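Local coordinates for protein cellobiose 2-epimerase (Spirochaeta thermophila DSM 6192, PDB 5ZIG) that probably catalyses the reversible epimerization of cellobiose to 4-O-beta-D-glucopyranosyl-D-mannose, at residues A[291-296]-A[338-343]; A[280-285]-A[332-337]; A[19-24]-A[351-356]; A[197-202]-A[386-391]. All coordinates share one frame; numbering follows the deposited sequence.

Contact 1. Residues A[291-296]-A[338-343]; sequences ALDTHG and LDHACT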
loop_
_atom_site.group_PDB
_atom_site.type_symbol
_atom_site.label_atom_id
_atom_site.label_comp_id
_atom_site.label_asym_id
_atom_site.label_seq_id
_atom_site.Cartn_x
_atom_site.Cartn_y
_atom_site.Cartn_z
ATOM N N ALA A 291 -14.098 10.974 -11.762
ATOM C CA ALA A 291 -13.222 10.270 -12.694
ATOM C C ALA A 291 -13.702 8.846 -12.953
ATOM O O ALA A 291 -13.538 8.337 -14.063
ATOM C CB ALA A 291 -11.777 10.258 -12.161
ATOM N N LEU A 292 -14.288 8.183 -11.947
ATOM C CA LEU A 292 -14.839 6.851 -12.171
ATOM C C LEU A 292 -16.035 6.912 -13.112
ATOM O O LEU A 292 -16.248 6.007 -13.934
ATOM C CB LEU A 292 -15.247 6.220 -10.837
ATOM C CG LEU A 292 -15.556 4.725 -10.868
ATOM C CD1 LEU A 292 -14.289 3.936 -10.663
ATOM C CD2 LEU A 292 -16.587 4.359 -9.803
ATOM N N ASP A 293 -16.812 7.987 -13.011
ATOM C CA ASP A 293 -17.968 8.170 -13.875
ATOM C C ASP A 293 -17.539 8.487 -15.302
ATOM O O ASP A 293 -17.970 7.819 -16.247
ATOM C CB ASP A 293 -18.862 9.270 -13.302
ATOM C CG ASP A 293 -19.801 8.747 -12.225
ATOM O OD1 ASP A 293 -19.923 7.511 -12.087
ATOM O OD2 ASP A 293 -20.403 9.566 -11.501
ATOM N N THR A 294 -16.665 9.487 -15.473
ATOM C CA THR A 294 -16.128 9.787 -16.801
ATOM C C THR A 294 -15.572 8.536 -17.474
ATOM O O THR A 294 -15.788 8.318 -18.674
ATOM C CB THR A 294 -15.020 10.844 -16.711
ATOM O OG1 THR A 294 -15.564 12.093 -16.273
ATOM C CG2 THR A 294 -14.346 11.038 -18.075
ATOM N N HIS A 295 -14.850 7.708 -16.721
ATOM C CA HIS A 295 -14.137 6.572 -17.283
ATOM C C HIS A 295 -14.912 5.266 -17.165
ATOM O O HIS A 295 -14.317 4.189 -17.305
ATOM C CB HIS A 295 -12.754 6.441 -16.629
ATOM C CG HIS A 295 -11.760 7.436 -17.142
ATOM N ND1 HIS A 295 -11.515 8.637 -16.511
ATOM C CD2 HIS A 295 -10.971 7.421 -18.241
ATOM C CE1 HIS A 295 -10.610 9.315 -17.194
ATOM N NE2 HIS A 295 -10.262 8.598 -18.248
ATOM N N GLY A 296 -16.214 5.335 -16.889
ATOM C CA GLY A 296 -17.095 4.208 -17.124
ATOM C C GLY A 296 -17.085 3.066 -16.129
ATOM O O GLY A 296 -17.409 1.936 -16.508
ATOM N N LEU A 338 -20.911 4.232 -1.723
ATOM C CA LEU A 338 -21.071 2.783 -1.704
ATOM C C LEU A 338 -21.413 2.241 -3.093
ATOM O O LEU A 338 -20.948 1.157 -3.467
ATOM C CB LEU A 338 -22.147 2.384 -0.692
ATOM C CG LEU A 338 -21.849 2.649 0.787
ATOM C CD1 LEU A 338 -22.982 2.178 1.691
ATOM C CD2 LEU A 338 -20.511 2.005 1.190
ATOM N N ASP A 339 -22.243 2.967 -3.856
ATOM C CA ASP A 339 -22.508 2.588 -5.242
ATOM C C ASP A 339 -21.198 2.437 -6.007
ATOM O O ASP A 339 -20.994 1.465 -6.752
ATOM C CB ASP A 339 -23.390 3.641 -5.934
ATOM C CG ASP A 339 -24.806 3.731 -5.350
ATOM O OD1 ASP A 339 -25.317 2.719 -4.841
ATOM O OD2 ASP A 339 -25.409 4.825 -5.400
ATOM N N HIS A 340 -20.302 3.397 -5.810
ATOM C CA HIS A 340 -19.017 3.399 -6.488
ATOM C C HIS A 340 -18.181 2.188 -6.077
ATOM O O HIS A 340 -17.726 1.419 -6.930
ATOM C CB HIS A 340 -18.316 4.734 -6.192
ATOM C CG HIS A 340 -18.986 5.918 -6.839
ATOM N ND1 HIS A 340 -19.572 5.857 -8.091
ATOM C CD2 HIS A 340 -19.160 7.191 -6.411
ATOM C CE1 HIS A 340 -20.063 7.044 -8.407
ATOM N NE2 HIS A 340 -19.823 7.872 -7.405
ATOM N N ALA A 341 -18.001 1.983 -4.768
ATOM C CA ALA A 341 -17.304 0.797 -4.270
ATOM C C ALA A 341 -17.861 -0.482 -4.891
ATOM O O ALA A 341 -17.116 -1.293 -5.447
ATOM C CB ALA A 341 -17.403 0.719 -2.750
ATOM N N CYS A 342 -19.175 -0.693 -4.766
ATOM C CA CYS A 342 -19.801 -1.854 -5.391
ATOM C C CYS A 342 -19.443 -1.941 -6.871
ATOM O O CYS A 342 -19.106 -3.018 -7.366
ATOM C CB CYS A 342 -21.326 -1.813 -5.203
ATOM S SG CYS A 342 -21.945 -1.797 -3.460
ATOM N N THR A 343 -19.498 -0.812 -7.585
ATOM C CA THR A 343 -19.145 -0.799 -9.005
ATOM C C THR A 343 -17.706 -1.239 -9.224
ATOM O O THR A 343 -17.419 -2.043 -10.121
ATOM C CB THR A 343 -19.366 0.603 -9.586
ATOM O OG1 THR A 343 -20.767 0.863 -9.681
ATOM C CG2 THR A 343 -18.740 0.737 -10.976
#

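Contact 2. Residues A[280-285]-A[332-337]; sequences WIRPVM and FEEPRY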
loop_
_atom_site.group_PDB
_atom_site.type_symbol
_atom_site.label_atom_id
_atom_site.label_comp_id
_atom_site.label_asym_id
_atom_site.label_seq_id
_atom_site.Cartn_x
_atom_site.Cartn_y
_atom_site.Cartn_z
ATOM N N TRP A 280 -10.853 19.295 3.681
ATOM C CA TRP A 280 -9.672 19.067 2.857
ATOM C C TRP A 280 -9.862 17.869 1.933
ATOM O O TRP A 280 -9.648 17.958 0.719
ATOM C CB TRP A 280 -8.468 18.853 3.765
ATOM C CG TRP A 280 -7.215 18.407 3.084
ATOM C CD1 TRP A 280 -6.847 18.666 1.806
ATOM C CD2 TRP A 280 -6.157 17.623 3.661
ATOM N NE1 TRP A 280 -5.623 18.094 1.542
ATOM C CE2 TRP A 280 -5.173 17.457 2.668
ATOM C CE3 TRP A 280 -5.933 17.073 4.929
ATOM C CZ2 TRP A 280 -3.978 16.748 2.899
ATOM C CZ3 TRP A 280 -4.749 16.361 5.156
ATOM C CH2 TRP A 280 -3.791 16.211 4.146
ATOM N N ILE A 281 -10.267 16.737 2.501
ATOM C CA ILE A 281 -10.216 15.478 1.774
ATOM C C ILE A 281 -11.405 15.327 0.828
ATOM O O ILE A 281 -11.298 14.656 -0.205
ATOM C CB ILE A 281 -10.117 14.334 2.806
ATOM C CG1 ILE A 281 -8.654 14.108 3.180
ATOM C CG2 ILE A 281 -10.751 13.040 2.310
ATOM C CD1 ILE A 281 -7.797 13.644 2.024
ATOM N N ARG A 282 -12.538 15.968 1.138
ATOM C CA ARG A 282 -13.755 15.763 0.350
ATOM C C ARG A 282 -13.561 16.050 -1.135
ATOM O O ARG A 282 -13.951 15.205 -1.961
ATOM C CB ARG A 282 -14.893 16.610 0.937
ATOM C CG ARG A 282 -16.294 16.029 0.674
ATOM C CD ARG A 282 -17.384 17.082 0.782
ATOM N NE ARG A 282 -18.218 16.887 1.967
ATOM C CZ ARG A 282 -19.404 16.279 1.964
ATOM N NH1 ARG A 282 -19.914 15.805 0.831
ATOM N NH2 ARG A 282 -20.084 16.149 3.098
ATOM N N PRO A 283 -12.981 17.179 -1.552
ATOM C CA PRO A 283 -12.828 17.409 -2.996
ATOM C C PRO A 283 -11.903 16.417 -3.681
ATOM O O PRO A 283 -12.084 16.166 -4.873
ATOM C CB PRO A 283 -12.282 18.839 -3.064
ATOM C CG PRO A 283 -11.657 19.055 -1.764
ATOM C CD PRO A 283 -12.503 18.340 -0.781
ATOM N N VAL A 284 -10.915 15.859 -2.976
ATOM C CA VAL A 284 -10.108 14.787 -3.557
ATOM C C VAL A 284 -10.991 13.580 -3.846
ATOM O O VAL A 284 -10.903 12.963 -4.914
ATOM C CB VAL A 284 -8.936 14.437 -2.616
ATOM C CG1 VAL A 284 -8.128 13.239 -3.134
ATOM C CG2 VAL A 284 -8.022 15.632 -2.445
ATOM N N MET A 285 -11.879 13.251 -2.912
ATOM C CA MET A 285 -12.802 12.136 -3.093
ATOM C C MET A 285 -13.803 12.406 -4.211
ATOM O O MET A 285 -14.087 11.514 -5.021
ATOM C CB MET A 285 -13.545 11.861 -1.786
ATOM C CG MET A 285 -12.866 10.882 -0.865
ATOM S SD MET A 285 -12.449 9.344 -1.705
ATOM C CE MET A 285 -13.967 8.944 -2.571
ATOM N N PHE A 332 -18.578 10.813 5.054
ATOM C CA PHE A 332 -19.541 11.817 4.638
ATOM C C PHE A 332 -20.964 11.281 4.552
ATOM O O PHE A 332 -21.885 12.050 4.252
ATOM C CB PHE A 332 -19.103 12.423 3.295
ATOM C CG PHE A 332 -17.695 12.981 3.314
ATOM C CD1 PHE A 332 -17.413 14.174 3.977
ATOM C CD2 PHE A 332 -16.647 12.301 2.698
ATOM C CE1 PHE A 332 -16.117 14.689 4.004
ATOM C CE2 PHE A 332 -15.354 12.803 2.732
ATOM C CZ PHE A 332 -15.088 14.000 3.389
ATOM N N GLU A 333 -21.159 9.987 4.797
ATOM C CA GLU A 333 -22.483 9.375 4.883
ATOM C C GLU A 333 -23.314 9.640 3.627
ATOM O O GLU A 333 -24.526 9.869 3.689
ATOM C CB GLU A 333 -23.210 9.847 6.144
ATOM C CG GLU A 333 -22.357 9.771 7.402
ATOM C CD GLU A 333 -23.132 10.174 8.644
ATOM O OE1 GLU A 333 -23.621 9.274 9.362
ATOM O OE2 GLU A 333 -23.260 11.393 8.889
ATOM N N GLU A 334 -22.652 9.612 2.475
ATOM C CA GLU A 334 -23.340 9.770 1.203
ATOM C C GLU A 334 -23.364 8.427 0.489
ATOM O O GLU A 334 -22.326 7.992 -0.039
ATOM C CB GLU A 334 -22.665 10.839 0.341
ATOM C CG GLU A 334 -22.907 12.257 0.855
ATOM C CD GLU A 334 -22.326 13.324 -0.060
ATOM O OE1 GLU A 334 -21.318 13.029 -0.745
ATOM O OE2 GLU A 334 -22.864 14.456 -0.080
ATOM N N PRO A 335 -24.512 7.738 0.454
ATOM C CA PRO A 335 -24.535 6.356 -0.039
ATOM C C PRO A 335 -24.002 6.185 -1.451
ATOM O O PRO A 335 -23.648 5.062 -1.822
ATOM C CB PRO A 335 -26.027 5.988 0.037
ATOM C CG PRO A 335 -26.569 6.881 1.080
ATOM C CD PRO A 335 -25.855 8.182 0.862
ATOM N N ARG A 336 -23.954 7.242 -2.260
ATOM C CA ARG A 336 -23.417 7.105 -3.610
ATOM C C ARG A 336 -21.973 6.604 -3.610
ATOM O O ARG A 336 -21.543 5.970 -4.583
ATOM C CB ARG A 336 -23.516 8.443 -4.352
ATOM C CG ARG A 336 -23.018 8.398 -5.786
ATOM C CD ARG A 336 -23.813 9.308 -6.698
ATOM N NE ARG A 336 -23.289 9.275 -8.060
ATOM C CZ ARG A 336 -23.549 8.306 -8.934
ATOM N NH1 ARG A 336 -24.334 7.294 -8.585
ATOM N NH2 ARG A 336 -23.025 8.350 -10.155
ATOM N N TYR A 337 -21.222 6.863 -2.539
ATOM C CA TYR A 337 -19.872 6.318 -2.452
ATOM C C TYR A 337 -19.900 4.798 -2.386
ATOM O O TYR A 337 -19.037 4.131 -2.968
ATOM C CB TYR A 337 -19.135 6.904 -1.250
ATOM C CG TYR A 337 -18.657 8.310 -1.492
ATOM C CD1 TYR A 337 -17.778 8.602 -2.525
ATOM C CD2 TYR A 337 -19.093 9.353 -0.687
ATOM C CE1 TYR A 337 -17.349 9.908 -2.760
ATOM C CE2 TYR A 337 -18.680 10.647 -0.909
ATOM C CZ TYR A 337 -17.804 10.927 -1.940
ATOM O OH TYR A 337 -17.399 12.236 -2.136
HETATM O O HOH W 1 -18.707 14.236 -1.194
#

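Contact 3. Residues A[19-24]-A[351-356]; sequences AAQLFD and HLVDRE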
loop_
_atom_site.group_PDB
_atom_site.type_symbol
_atom_site.label_atom_id
_atom_site.label_comp_id
_atom_site.label_asym_id
_atom_site.label_seq_id
_atom_site.Cartn_x
_atom_site.Cartn_y
_atom_site.Cartn_z
ATOM N N ALA A 19 -14.397 -12.369 1.412
ATOM C CA ALA A 19 -13.852 -13.451 2.224
ATOM C C ALA A 19 -13.393 -14.624 1.366
ATOM O O ALA A 19 -12.350 -15.232 1.647
ATOM C CB ALA A 19 -14.887 -13.914 3.247
ATOM N N ALA A 20 -14.168 -14.973 0.333
ATOM C CA ALA A 20 -13.776 -16.069 -0.550
ATOM C C ALA A 20 -12.507 -15.715 -1.319
ATOM O O ALA A 20 -11.590 -16.534 -1.446
ATOM C CB ALA A 20 -14.913 -16.404 -1.520
ATOM N N GLN A 21 -12.449 -14.498 -1.850
ATOM C CA GLN A 21 -11.265 -14.054 -2.562
ATOM C C GLN A 21 -10.023 -14.161 -1.684
ATOM O O GLN A 21 -9.048 -14.821 -2.063
ATOM C CB GLN A 21 -11.466 -12.624 -3.044
ATOM C CG GLN A 21 -12.180 -12.559 -4.346
ATOM C CD GLN A 21 -11.360 -13.150 -5.460
ATOM O OE1 GLN A 21 -10.175 -12.839 -5.603
ATOM N NE2 GLN A 21 -11.983 -14.004 -6.264
ATOM N N LEU A 22 -10.046 -13.523 -0.498
ATOM C CA LEU A 22 -8.919 -13.591 0.436
ATOM C C LEU A 22 -8.521 -15.033 0.733
ATOM O O LEU A 22 -7.381 -15.432 0.477
ATOM C CB LEU A 22 -9.236 -12.861 1.755
ATOM C CG LEU A 22 -8.031 -12.818 2.728
ATOM C CD1 LEU A 22 -6.889 -12.021 2.077
ATOM C CD2 LEU A 22 -8.312 -12.256 4.119
ATOM N N PHE A 23 -9.456 -15.829 1.273
ATOM C CA PHE A 23 -9.052 -17.098 1.855
ATOM C C PHE A 23 -9.060 -18.264 0.863
ATOM O O PHE A 23 -8.368 -19.265 1.098
ATOM C CB PHE A 23 -9.933 -17.447 3.061
ATOM C CG PHE A 23 -9.842 -16.472 4.217
ATOM C CD1 PHE A 23 -8.678 -16.343 4.966
ATOM C CD2 PHE A 23 -10.934 -15.686 4.566
ATOM C CE1 PHE A 23 -8.599 -15.450 6.029
ATOM C CE2 PHE A 23 -10.860 -14.789 5.628
ATOM C CZ PHE A 23 -9.696 -14.675 6.361
ATOM N N ASP A 24 -9.814 -18.180 -0.234
ATOM C CA ASP A 24 -9.865 -19.290 -1.172
ATOM C C ASP A 24 -9.090 -19.039 -2.455
ATOM O O ASP A 24 -8.738 -20.009 -3.141
ATOM C CB ASP A 24 -11.324 -19.632 -1.529
ATOM C CG ASP A 24 -12.151 -19.990 -0.308
ATOM O OD1 ASP A 24 -11.596 -20.561 0.645
ATOM O OD2 ASP A 24 -13.359 -19.698 -0.296
ATOM N N HIS A 351 -13.212 -8.994 -14.097
ATOM C CA HIS A 351 -12.109 -8.954 -15.052
ATOM C C HIS A 351 -10.726 -9.147 -14.436
ATOM O O HIS A 351 -9.882 -9.799 -15.056
ATOM C CB HIS A 351 -12.177 -7.621 -15.823
ATOM C CG HIS A 351 -13.535 -7.320 -16.395
ATOM N ND1 HIS A 351 -14.181 -8.165 -17.273
ATOM C CD2 HIS A 351 -14.367 -6.266 -16.211
ATOM C CE1 HIS A 351 -15.351 -7.647 -17.603
ATOM N NE2 HIS A 351 -15.489 -6.493 -16.974
ATOM N N LEU A 352 -10.472 -8.618 -13.231
ATOM C CA LEU A 352 -9.126 -8.687 -12.659
ATOM C C LEU A 352 -8.837 -10.016 -11.981
ATOM O O LEU A 352 -7.668 -10.372 -11.812
ATOM C CB LEU A 352 -8.901 -7.553 -11.656
ATOM C CG LEU A 352 -8.560 -6.257 -12.382
ATOM C CD1 LEU A 352 -8.902 -5.072 -11.495
ATOM C CD2 LEU A 352 -7.071 -6.219 -12.827
ATOM N N VAL A 353 -9.864 -10.735 -11.536
ATOM C CA VAL A 353 -9.643 -12.067 -10.988
ATOM C C VAL A 353 -9.285 -13.013 -12.130
ATOM O O VAL A 353 -9.971 -13.060 -13.159
ATOM C CB VAL A 353 -10.881 -12.536 -10.210
ATOM C CG1 VAL A 353 -10.733 -13.966 -9.738
ATOM C CG2 VAL A 353 -11.103 -11.640 -9.014
ATOM N N ASP A 354 -8.219 -13.761 -11.960
ATOM C CA ASP A 354 -7.810 -14.726 -12.915
ATOM C C ASP A 354 -8.139 -16.054 -12.353
ATOM O O ASP A 354 -7.381 -16.601 -11.634
ATOM C CB ASP A 354 -6.319 -14.643 -13.199
ATOM C CG ASP A 354 -5.842 -15.664 -14.228
ATOM O OD1 ASP A 354 -4.661 -15.723 -14.464
ATOM O OD2 ASP A 354 -6.620 -16.400 -14.791
ATOM N N ARG A 355 -9.303 -16.568 -12.720
ATOM C CA ARG A 355 -9.715 -17.875 -12.270
ATOM C C ARG A 355 -8.966 -19.031 -12.975
ATOM O O ARG A 355 -8.887 -20.117 -12.469
ATOM C CB ARG A 355 -11.215 -18.024 -12.360
ATOM C CG ARG A 355 -11.980 -17.180 -11.374
ATOM C CD ARG A 355 -13.239 -16.762 -12.027
ATOM N NE ARG A 355 -13.708 -15.447 -11.695
ATOM C CZ ARG A 355 -14.088 -15.051 -10.497
ATOM N NH1 ARG A 355 -13.977 -15.845 -9.456
ATOM N NH2 ARG A 355 -14.538 -13.838 -10.354
ATOM N N GLU A 356 -8.399 -18.757 -14.127
ATOM C CA GLU A 356 -7.616 -19.744 -14.819
ATOM C C GLU A 356 -6.214 -19.918 -14.243
ATOM O O GLU A 356 -5.895 -20.924 -13.708
ATOM C CB GLU A 356 -7.503 -19.382 -16.290
ATOM C CG GLU A 356 -8.743 -19.645 -17.083
ATOM C CD GLU A 356 -8.956 -21.109 -17.333
ATOM O OE1 GLU A 356 -8.071 -21.763 -17.929
ATOM O OE2 GLU A 356 -10.038 -21.603 -16.949
#

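Contact 4. Residues A[197-202]-A[386-391]; sequences ILEAYS and NSRACL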
loop_
_atom_site.group_PDB
_atom_site.type_symbol
_atom_site.label_atom_id
_atom_site.label_comp_id
_atom_site.label_asym_id
_atom_site.label_seq_id
_atom_site.Cartn_x
_atom_site.Cartn_y
_atom_site.Cartn_z
ATOM N N ILE A 197 5.501 6.008 4.194
ATOM C CA ILE A 197 6.050 6.212 5.526
ATOM C C ILE A 197 4.930 6.533 6.502
ATOM O O ILE A 197 4.858 5.978 7.608
ATOM C CB ILE A 197 7.122 7.312 5.515
ATOM C CG1 ILE A 197 8.394 6.793 4.846
ATOM C CG2 ILE A 197 7.430 7.731 6.949
ATOM C CD1 ILE A 197 9.191 7.880 4.130
ATOM N N LEU A 198 4.026 7.424 6.104
ATOM C CA LEU A 198 2.823 7.644 6.894
ATOM C C LEU A 198 2.126 6.319 7.180
ATOM O O LEU A 198 1.768 6.019 8.327
ATOM C CB LEU A 198 1.900 8.614 6.155
ATOM C CG LEU A 198 0.532 8.825 6.788
ATOM C CD1 LEU A 198 0.626 9.688 8.039
ATOM C CD2 LEU A 198 -0.452 9.423 5.779
ATOM N N GLU A 199 1.987 5.483 6.144
ATOM C CA GLU A 199 1.259 4.224 6.283
ATOM C C GLU A 199 1.892 3.340 7.344
ATOM O O GLU A 199 1.201 2.811 8.232
ATOM C CB GLU A 199 1.204 3.515 4.927
ATOM C CG GLU A 199 0.811 2.050 4.961
ATOM C CD GLU A 199 1.033 1.375 3.612
ATOM O OE1 GLU A 199 2.200 1.213 3.185
ATOM O OE2 GLU A 199 0.035 1.034 2.958
ATOM N N ALA A 200 3.218 3.192 7.277
ATOM C CA ALA A 200 3.960 2.448 8.288
ATOM C C ALA A 200 3.735 3.022 9.677
ATOM O O ALA A 200 3.549 2.274 10.643
ATOM C CB ALA A 200 5.461 2.469 7.952
ATOM N N TYR A 201 3.791 4.348 9.803
ATOM C CA TYR A 201 3.810 4.967 11.129
ATOM C C TYR A 201 2.456 4.851 11.810
ATOM O O TYR A 201 2.394 4.562 13.010
ATOM C CB TYR A 201 4.237 6.428 11.030
ATOM C CG TYR A 201 5.727 6.616 10.786
ATOM C CD1 TYR A 201 6.556 5.526 10.530
ATOM C CD2 TYR A 201 6.302 7.872 10.827
ATOM C CE1 TYR A 201 7.922 5.692 10.308
ATOM C CE2 TYR A 201 7.691 8.059 10.593
ATOM C CZ TYR A 201 8.486 6.959 10.346
ATOM O OH TYR A 201 9.853 7.113 10.134
ATOM N N SER A 202 1.363 5.082 11.070
ATOM C CA SER A 202 0.028 4.825 11.622
ATOM C C SER A 202 -0.032 3.458 12.295
ATOM O O SER A 202 -0.517 3.328 13.425
ATOM C CB SER A 202 -1.047 4.931 10.533
ATOM O OG SER A 202 -1.213 6.272 10.085
ATOM N N ASN A 386 -4.437 -6.271 -2.644
ATOM C CA ASN A 386 -5.658 -7.028 -2.708
ATOM C C ASN A 386 -6.071 -7.695 -1.398
ATOM O O ASN A 386 -7.210 -7.627 -1.079
ATOM C CB ASN A 386 -5.741 -7.956 -3.943
ATOM C CG ASN A 386 -4.659 -9.015 -3.999
ATOM O OD1 ASN A 386 -3.909 -9.202 -3.080
ATOM N ND2 ASN A 386 -4.622 -9.739 -5.105
ATOM N N SER A 387 -5.162 -8.301 -0.654
ATOM C CA SER A 387 -5.510 -8.857 0.611
ATOM C C SER A 387 -5.991 -7.744 1.528
ATOM O O SER A 387 -6.940 -7.929 2.222
ATOM C CB SER A 387 -4.389 -9.526 1.314
ATOM O OG SER A 387 -4.088 -10.771 0.805
ATOM N N ARG A 388 -5.273 -6.632 1.579
ATOM C CA ARG A 388 -5.730 -5.529 2.410
ATOM C C ARG A 388 -7.143 -5.111 2.031
ATOM O O ARG A 388 -7.976 -4.852 2.907
ATOM C CB ARG A 388 -4.795 -4.329 2.286
ATOM C CG ARG A 388 -5.175 -3.168 3.243
ATOM C CD ARG A 388 -4.061 -2.124 3.379
ATOM N NE ARG A 388 -3.854 -1.367 2.141
ATOM C CZ ARG A 388 -3.062 -0.296 2.018
ATOM N NH1 ARG A 388 -2.396 0.183 3.065
ATOM N NH2 ARG A 388 -2.931 0.299 0.840
ATOM N N ALA A 389 -7.414 -5.011 0.727
ATOM C CA ALA A 389 -8.713 -4.539 0.274
ATOM C C ALA A 389 -9.803 -5.474 0.736
ATOM O O ALA A 389 -10.895 -5.027 1.078
ATOM C CB ALA A 389 -8.725 -4.389 -1.246
ATOM N N CYS A 390 -9.489 -6.765 0.830
ATOM C CA CYS A 390 -10.445 -7.731 1.352
ATOM C C CYS A 390 -10.618 -7.577 2.860
ATOM O O CYS A 390 -11.749 -7.600 3.369
ATOM C CB CYS A 390 -9.989 -9.152 1.004
ATOM S SG CYS A 390 -9.997 -9.570 -0.753
ATOM N N LEU A 391 -9.507 -7.432 3.595
ATOM C CA LEU A 391 -9.588 -7.261 5.045
ATOM C C LEU A 391 -10.235 -5.931 5.411
ATOM O O LEU A 391 -11.091 -5.874 6.296
ATOM C CB LEU A 391 -8.197 -7.365 5.674
ATOM C CG LEU A 391 -7.612 -8.786 5.664
ATOM C CD1 LEU A 391 -6.094 -8.736 5.804
ATOM C CD2 LEU A 391 -8.236 -9.682 6.743
#

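Contact 1. Residues A[291-296]-A[338-343]
Leu292 and His340 make the tight half of this contact: methyl CD2 of Leu292 sits 3.8 Å from His340 ND1 and 4.0 Å from His340 CB, so one branch of the leucine touches both the root and the ring of the histidine. The two side chains run past each other in opposite directions. Leu292 swings its CG to the side opposite its own backbone N (chi1 -167°), which carries CD2 across to helix 336-352, and both residues are buried. Phe325 meets the His340 ring at about 45°, adding helix 315-332 to the packing. The other half is looser and opens toward solvent. There the Asp293 side chain crosses that of His340 at about a right angle, its carboxylate plane 67° from the ring and OD1 3.7 Å from His340 CE1; this is proximity, not a hydrogen bond. OD2 of the same carboxylate has its salt bridge with Arg336. An alanine at His340 would remove the ring and is likely to leave a gap beside Leu292 CD2 and Phe325 without its ring partner. Just beyond, Gly296, with positive phi, is the C-prime residue of a Schellman motif that ends helix 275-294, its N bonding Asp293 O at 3.1 Å. This packing of neighbouring helices 275-294 and 336-352 fits the outer ring of the (alpha/alpha)6 barrel known in the N-acylglucosamine 2-epimerase family.

Contact 2. Residues A[280-285]-A[332-337]
Arg282 reaches Phe332 because chi1 (-153°) swings its CG opposite the backbone N and lays it over the ring face; the bend at chi3 (-110°) then turns the guanidinium back along the CD1 side of Phe332 and toward Glu334. The contact ties helix 275-294 to the stretch between helices 315-332 and 336-352, a short turn joining an inner to an outer helix of the (alpha/alpha)6 barrel. Arg282 CG stands 3.7 Å from the centroid of the Phe332 ring and 17° off its normal, a CH-pi contact over the face. Farther along, NH2 comes within 3.4 Å of Phe332 CD1, but the guanidinium is tilted well away from the ring plane, so the pair is not a flat stack. Phe332 is also touched by Leu278 of helix 275-294.

The charged end is held more lightly. Arg282 NH1 makes a long, weak salt-bridge bond of 3.4 Å to Glu334 OE2, which lies at the edge of the guanidinium and near its plane, while the carboxylate itself is turned almost perpendicular. One water closes this arrangement: it donates to Glu334 OE1 at 2.9 Å and accepts from Tyr337 OH at 2.6 Å, with a weak further bond from Arg282 NH1. The tyrosine hydroxyl is thereby linked to the ion pair without touching either charged group.

Deeper in the interface, Met285 packs on Tyr337, which also touches Phe325 of helix 315-332. The methionine chain folds at chi2 and chi3, bringing its terminal methyl CE to 3.5 Å from Tyr337 CE1.

Contact 3. Residues A[19-24]-A[351-356]
Gln21 OE1 accepts a hydrogen bond from Trp360 NE1 and also lies 3.7 Å from methyl CG2 of Val353, so the polar end of the glutamine has a fixed partner right where it meets the valine. The contact joins helix 7-31 to the loop that follows helix 336-352, two parts of the helical barrel far apart in sequence. In the long helix a wider pi-type turn spans 21-24. The glutamine and the valine come from opposite directions. A bend at chi2 (-66°) curls the Gln21 chain so that the amide, and not the aliphatic part, faces the loop.

Both valine methyls meet the amide: CG1 lies 3.7 Å from Gln21 NE2, and CG2, already beside the oxygen, is the same distance from that nitrogen. Trp360 also touches Val353, so the indole that bonds the amide packs on its apolar neighbour as well.

Arg355 bends back over the valine on the solvent side, and its NH2 bonds Met349 O. Its NH1 stays 4.2 Å from Gln21 NE2, and methyl CG1 of Val353 sits 3.6 Å above the guanidinium plane, over the centre of the Arg355 group.

Contact 4. Residues A[197-202]-A[386-391]
Glu199 and Arg388 reach for each other from opposite directions across the middle of the chain, between backbones whose nearest CA atoms, those of these two residues, are 12.6 Å apart. From CB the Glu199 chain runs out nearly straight, with CG placed opposite the backbone N (chi1 165°), and its flank meets Phe124 and Tyr127 of helix 119-136. CG is still 4.2 Å from Arg388 NH1, and CD is 3.7 Å from it. At the tip, OE2 closes to 2.6 Å of Arg388 NH1. This salt bridge is short but poorly aligned, its N-H...O angle being 127°; OE2 lies at the guanidinium edge, near its plane, while the carboxylate is twisted 63° from that plane. The same OE2 is hydrogen-bonded to Tyr384 OH, and OE1 to His196 ND1, so both buried oxygens have partners.

Arg388 NH2, the other terminal nitrogen, forms salt bridges with Glu256 and Glu320, surrounding the guanidinium with three carboxylates. An alanine at Glu199 would probably leave Arg388 NH1 without this acidic mate, and Tyr384 OH and His196 ND1 without their carboxylate partners. A 1,2-ethanediol, probably from the crystallisation liquor, rests about 4 Å from the Arg388 side chain. A buried charge network linking helices 191-208, 251-269, 315-332 and 384-402 fits the inner ring of an (alpha/alpha)6 barrel, consistent with the central pocket where sugars bind in relatives.

Along the chain the segments come as 19-24, 197-202, 280-285, 291-296, 332-337, 338-343, 351-356 and 386-391. Contacts 1 and 2 sit 13 Å apart, centre to centre, on the same pair of helices, 275-294 and 336-352, and an ion pair between them joins the two directly. Contact 3 uses the far end of helix 336-352, about 28 Å from contact 2, centre to centre. Contact 4 lies only 5 Å from the chain centre and touches contact 3 where Leu22 packs on Ser387 and Leu391. Helix 336-352 thus links three peripheral contacts, while contact 4 ties the core of the helical barrel.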